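Local coordinates for RNA polymerase ECF-subfamily sigma factor (Streptomyces venezuelae, PDB 6DXO), which directs RNA polymerase to specific promoters as an ECF sigma factor, probably for aerial mycelium formation, and is bound here in complex with its anti-sigma factor, at residues R6-E11 / R53-F58; R17-Y22 / E46-A51. All blocks are in the same frame, centred on the assembly; numbering follows the deposited sequence.

Interaction 1 (R6-E11 / R53-F58); sequences RAQAGE and RRISTF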
# COMPACT_ATOMS: atom_id res chain seq x y z
N ARG A 6 5.54 9.53 14.85
CA ARG A 6 4.38 10.42 14.70
C ARG A 6 3.04 9.68 14.65
O ARG A 6 2.04 10.16 15.18
CB ARG A 6 4.52 11.32 13.46
CG ARG A 6 5.56 12.42 13.59
CD ARG A 6 5.27 13.58 12.62
NE ARG A 6 4.22 13.25 11.66
CZ ARG A 6 3.62 14.14 10.88
NH1 ARG A 6 3.95 15.42 10.95
NH2 ARG A 6 2.67 13.75 10.03
N ALA A 7 3.00 8.51 14.00
CA ALA A 7 1.79 7.70 14.00
C ALA A 7 1.49 7.15 15.39
O ALA A 7 0.33 6.93 15.75
CB ALA A 7 1.94 6.54 13.02
N GLN A 8 2.55 6.83 16.12
CA GLN A 8 2.37 6.32 17.47
C GLN A 8 1.84 7.43 18.39
O GLN A 8 1.58 7.20 19.57
CB GLN A 8 3.68 5.72 17.99
CG GLN A 8 3.99 4.35 17.38
CD GLN A 8 5.38 3.82 17.75
OE1 GLN A 8 6.39 4.51 17.58
NE2 GLN A 8 5.44 2.59 18.24
N ALA A 9 1.68 8.63 17.81
CA ALA A 9 0.97 9.75 18.43
C ALA A 9 -0.45 9.89 17.89
O ALA A 9 -1.13 10.89 18.13
CB ALA A 9 1.73 11.04 18.20
N GLY A 10 -0.91 8.90 17.14
CA GLY A 10 -2.27 8.92 16.64
C GLY A 10 -2.54 9.98 15.58
O GLY A 10 -3.70 10.23 15.25
N GLU A 11 -1.50 10.62 15.06
CA GLU A 11 -1.64 11.42 13.84
C GLU A 11 -1.93 10.43 12.73
O GLU A 11 -1.03 9.75 12.25
CB GLU A 11 -0.36 12.19 13.53
CG GLU A 11 -0.39 12.85 12.15
CD GLU A 11 0.18 14.25 12.15
OE1 GLU A 11 0.96 14.58 13.06
OE2 GLU A 11 -0.17 15.03 11.23
N ARG A 53 -2.77 -2.02 14.23
CA ARG A 53 -3.39 -2.51 15.45
C ARG A 53 -2.38 -2.84 16.55
O ARG A 53 -2.72 -2.83 17.73
CB ARG A 53 -4.28 -3.73 15.16
CG ARG A 53 -5.47 -3.43 14.27
CD ARG A 53 -6.48 -4.56 14.30
NE ARG A 53 -5.95 -5.78 13.69
CZ ARG A 53 -6.35 -6.25 12.51
NH1 ARG A 53 -7.27 -5.60 11.81
NH2 ARG A 53 -5.82 -7.37 12.03
N ARG A 54 -1.13 -3.14 16.16
CA ARG A 54 -0.10 -3.46 17.15
C ARG A 54 0.92 -2.34 17.32
O ARG A 54 1.94 -2.52 17.97
CB ARG A 54 0.64 -4.75 16.77
CG ARG A 54 -0.26 -5.88 16.30
CD ARG A 54 0.50 -7.20 16.21
NE ARG A 54 0.41 -7.97 17.45
CZ ARG A 54 -0.40 -9.02 17.61
NH1 ARG A 54 -1.16 -9.43 16.60
NH2 ARG A 54 -0.43 -9.67 18.76
N ILE A 55 0.65 -1.18 16.73
CA ILE A 55 1.68 -0.16 16.68
C ILE A 55 2.11 0.32 18.09
O ILE A 55 3.19 0.86 18.25
CB ILE A 55 1.28 1.05 15.78
CG1 ILE A 55 2.52 1.68 15.14
CG2 ILE A 55 0.44 2.07 16.55
CD1 ILE A 55 2.22 2.91 14.29
N SER A 56 1.26 0.11 19.09
CA SER A 56 1.61 0.52 20.46
C SER A 56 2.64 -0.42 21.10
O SER A 56 3.21 -0.11 22.15
CB SER A 56 0.37 0.60 21.35
OG SER A 56 -0.24 -0.67 21.52
N THR A 57 2.88 -1.56 20.46
CA THR A 57 3.86 -2.52 20.98
C THR A 57 5.20 -2.39 20.26
O THR A 57 6.21 -2.95 20.69
CB THR A 57 3.39 -3.97 20.79
OG1 THR A 57 3.41 -4.28 19.39
CG2 THR A 57 1.98 -4.16 21.33
N PHE A 58 5.18 -1.66 19.15
CA PHE A 58 6.37 -1.49 18.32
C PHE A 58 7.38 -0.59 18.99
O PHE A 58 7.56 0.57 18.61
CB PHE A 58 5.95 -0.93 16.95
CG PHE A 58 7.06 -0.90 15.94
CD1 PHE A 58 7.58 -2.09 15.43
CD2 PHE A 58 7.55 0.29 15.47
CE1 PHE A 58 8.59 -2.06 14.48
CE2 PHE A 58 8.56 0.32 14.52
CZ PHE A 58 9.07 -0.87 14.03
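Q8 lays its aliphatic stem over I55, with CG of Q8 3.8 Å from CG1 of I55, and carries its amide on to the backbone beyond. The two side chains cross obliquely, and the CA atoms nearest each other across the segments are also those of Q8 and I55, 6.6 Å apart. A7 adds a second apolar touch, its CB lying 3.9 Å from CD1 of I55, so the isoleucine side chain reaches back to the end of helix 4-7.

The polar half of the contact depends on one nitrogen. The Q8 chain is extended beyond CG (chi2 173°), which brings NE2 between two carbonyls. One N-H meets I55 O at 2.8 Å from NE2, almost straight at hydrogen (167°) and arriving nearly end-on to the C=O. The other runs from NE2 to F58 O over 3.0 Å; it is more bent (150°) and comes from above the carbonyl plane. Both acceptors lie close to the plane of the amide, as expected if its two N-H groups are used separately. NE2 also sits near the plane of the F58 ring, at its edge, while W68 stacks on that ring and W60 meets it edge-to-face.

Each side has its own turn. A type I turn from A7 to G10, closed by G10 N to A7 O, carries Q8 out of helix 4-7. After helix 37-53, T57 binds R54 O through both N and OG1.

Within segment 53-58, I55 O takes a weak backbone bond from F58 N, and the Q8 amide adds a second, closer donor to it as well as one to F58 O. These two N-H groups pin the turn after one helix to the turn after another and fix the rotation of the amide itself.

Interaction 2 (R17-Y22 / E46-A51); sequences RLYDQY and ETFLRA
Within the helical fold of sigma-70 region 2, F48 of helix 37-53 inserts its ring against Y19 and Y22 of helix 12-31. The two short segments run roughly antiparallel, at 138°, and their axes stay 11.6 Å apart, a separation bridged by the phenylalanine.

The aromatic term is a T-shaped pair. Y19 presents its edge to a face of F48, the centroids 5.1 Å apart and the planes inclined at 66°. CD1 of Y19 stands over the centre of the F48 ring. Y19 has CG anti to its backbone N (chi1 178°), a setting that turns its CD1 edge onto the F48 face, while its hydroxyl hydrogen-bonds Q66 of the second chain of the complex.

Apolar contacts hold the rim of F48. Its CE2 is 3.8 Å from CA of Y19, and its CZ lies 3.8 Å from CB of Y22. The Y22 ring itself leads off to meet F65 edge-to-face. S23 and V26 continue the F48 site along helix 12-31, and L70 of the second chain packs on both F48 and Y19. With an alanine at F48, the Y19 edge is likely to lose the aromatic face it meets, and a gap would probably open between the two helices.

No hydrogen bond crosses between the segments. Within helix 12-31 R17 grips D20 side-on, and the other oxygen of D20, OD1, pairs with R67 of the second chain. NE and NH2 of R17 both donate to OD2 of D20, at 3.2 and 3.1 Å, with that oxygen close to the guanidinium plane.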
# COMPACT_ATOMS: atom_id res chain seq x y z
N ARG A 17 0.96 8.22 5.40
CA ARG A 17 2.26 8.41 4.79
C ARG A 17 3.13 7.14 4.87
O ARG A 17 3.93 6.87 3.96
CB ARG A 17 3.00 9.56 5.48
CG ARG A 17 2.24 10.87 5.45
CD ARG A 17 2.79 11.80 4.38
NE ARG A 17 2.87 11.13 3.09
CZ ARG A 17 3.96 11.11 2.33
NH1 ARG A 17 5.06 11.74 2.73
NH2 ARG A 17 3.95 10.47 1.17
N LEU A 18 3.01 6.39 5.95
CA LEU A 18 3.76 5.13 6.04
C LEU A 18 3.27 4.19 4.93
O LEU A 18 4.07 3.55 4.26
CB LEU A 18 3.64 4.48 7.42
CG LEU A 18 4.42 5.19 8.55
CD1 LEU A 18 4.13 4.55 9.90
CD2 LEU A 18 5.90 5.20 8.24
N TYR A 19 1.96 4.13 4.74
CA TYR A 19 1.40 3.38 3.61
C TYR A 19 1.95 3.85 2.27
O TYR A 19 2.40 3.05 1.45
CB TYR A 19 -0.13 3.42 3.63
CG TYR A 19 -0.74 2.69 2.44
CD1 TYR A 19 -0.95 1.32 2.49
CD2 TYR A 19 -1.06 3.37 1.28
CE1 TYR A 19 -1.49 0.63 1.40
CE2 TYR A 19 -1.61 2.70 0.18
CZ TYR A 19 -1.83 1.34 0.26
OH TYR A 19 -2.36 0.68 -0.83
N ASP A 20 1.95 5.17 2.04
CA ASP A 20 2.58 5.69 0.83
C ASP A 20 4.01 5.19 0.61
O ASP A 20 4.38 4.79 -0.49
CB ASP A 20 2.61 7.22 0.85
CG ASP A 20 1.24 7.83 0.92
OD1 ASP A 20 0.24 7.19 0.55
OD2 ASP A 20 1.18 9.02 1.35
N GLN A 21 4.81 5.18 1.67
CA GLN A 21 6.22 4.88 1.57
C GLN A 21 6.49 3.38 1.34
O GLN A 21 7.39 3.00 0.60
CB GLN A 21 6.92 5.32 2.87
CG GLN A 21 8.39 4.95 3.00
CD GLN A 21 9.03 5.58 4.24
OE1 GLN A 21 8.40 6.39 4.93
NE2 GLN A 21 10.27 5.20 4.53
N TYR A 22 5.68 2.54 1.97
CA TYR A 22 5.99 1.10 2.05
C TYR A 22 5.04 0.18 1.29
O TYR A 22 5.33 -1.02 1.15
CB TYR A 22 6.01 0.65 3.51
CG TYR A 22 7.17 1.17 4.30
CD1 TYR A 22 7.00 2.20 5.20
CD2 TYR A 22 8.45 0.62 4.15
CE1 TYR A 22 8.08 2.69 5.96
CE2 TYR A 22 9.54 1.10 4.92
CZ TYR A 22 9.34 2.14 5.81
OH TYR A 22 10.39 2.62 6.57
N GLU A 46 -4.25 -6.14 4.70
CA GLU A 46 -4.17 -6.81 6.00
C GLU A 46 -2.83 -6.63 6.74
O GLU A 46 -2.81 -6.51 7.97
CB GLU A 46 -4.50 -8.30 5.87
CG GLU A 46 -4.67 -9.00 7.21
CD GLU A 46 -5.82 -8.42 8.04
OE1 GLU A 46 -6.81 -7.95 7.44
OE2 GLU A 46 -5.73 -8.44 9.29
N THR A 47 -1.73 -6.61 6.00
CA THR A 47 -0.41 -6.40 6.59
C THR A 47 -0.36 -5.05 7.30
O THR A 47 0.04 -4.96 8.46
CB THR A 47 0.71 -6.47 5.53
OG1 THR A 47 0.80 -7.80 5.00
CG2 THR A 47 2.05 -6.07 6.12
N PHE A 48 -0.76 -4.00 6.60
CA PHE A 48 -0.78 -2.69 7.24
C PHE A 48 -1.76 -2.59 8.41
O PHE A 48 -1.46 -1.94 9.43
CB PHE A 48 -1.03 -1.59 6.20
CG PHE A 48 0.16 -1.28 5.37
CD1 PHE A 48 0.39 -1.96 4.16
CD2 PHE A 48 1.08 -0.34 5.79
CE1 PHE A 48 1.52 -1.67 3.40
CE2 PHE A 48 2.20 -0.04 5.02
CZ PHE A 48 2.43 -0.71 3.82
N LEU A 49 -2.92 -3.21 8.26
CA LEU A 49 -3.92 -3.17 9.34
C LEU A 49 -3.40 -3.84 10.61
O LEU A 49 -3.69 -3.38 11.73
CB LEU A 49 -5.24 -3.79 8.88
CG LEU A 49 -6.11 -2.90 7.98
CD1 LEU A 49 -7.30 -3.68 7.45
CD2 LEU A 49 -6.58 -1.67 8.75
N ARG A 50 -2.63 -4.91 10.45
CA ARG A 50 -2.06 -5.60 11.60
C ARG A 50 -1.00 -4.75 12.28
O ARG A 50 -0.95 -4.66 13.51
CB ARG A 50 -1.48 -6.96 11.18
CG ARG A 50 -0.96 -7.80 12.32
CD ARG A 50 -2.07 -8.62 12.94
NE ARG A 50 -2.48 -9.73 12.09
CZ ARG A 50 -2.01 -10.97 12.20
NH1 ARG A 50 -1.11 -11.25 13.13
NH2 ARG A 50 -2.43 -11.92 11.38
N ALA A 51 -0.15 -4.10 11.49
CA ALA A 51 0.90 -3.24 12.01
C ALA A 51 0.27 -2.12 12.82
O ALA A 51 0.75 -1.74 13.89
CB ALA A 51 1.73 -2.67 10.89

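In the fold
Interaction 2 is nested inside the loop closed by interaction 1, and their centres lie 12 Å apart on the same side of the chain's centre. Two direct contacts join them. R53 NH2 and E46 OE2 form a 2.9 Å salt bridge along helix 37-53, and A7 CB lies 4.3 Å from L18 CD1, linking helix 4-7 to helix 12-31, which follows it. Interaction 1 thus ties down both chain ends of the loop, while interaction 2 packs its helices together. Residues D42-S45, probably the polymerase core-binding motif, immediately precede segment 46-51, where L70 of the second chain packs on F48 and L49.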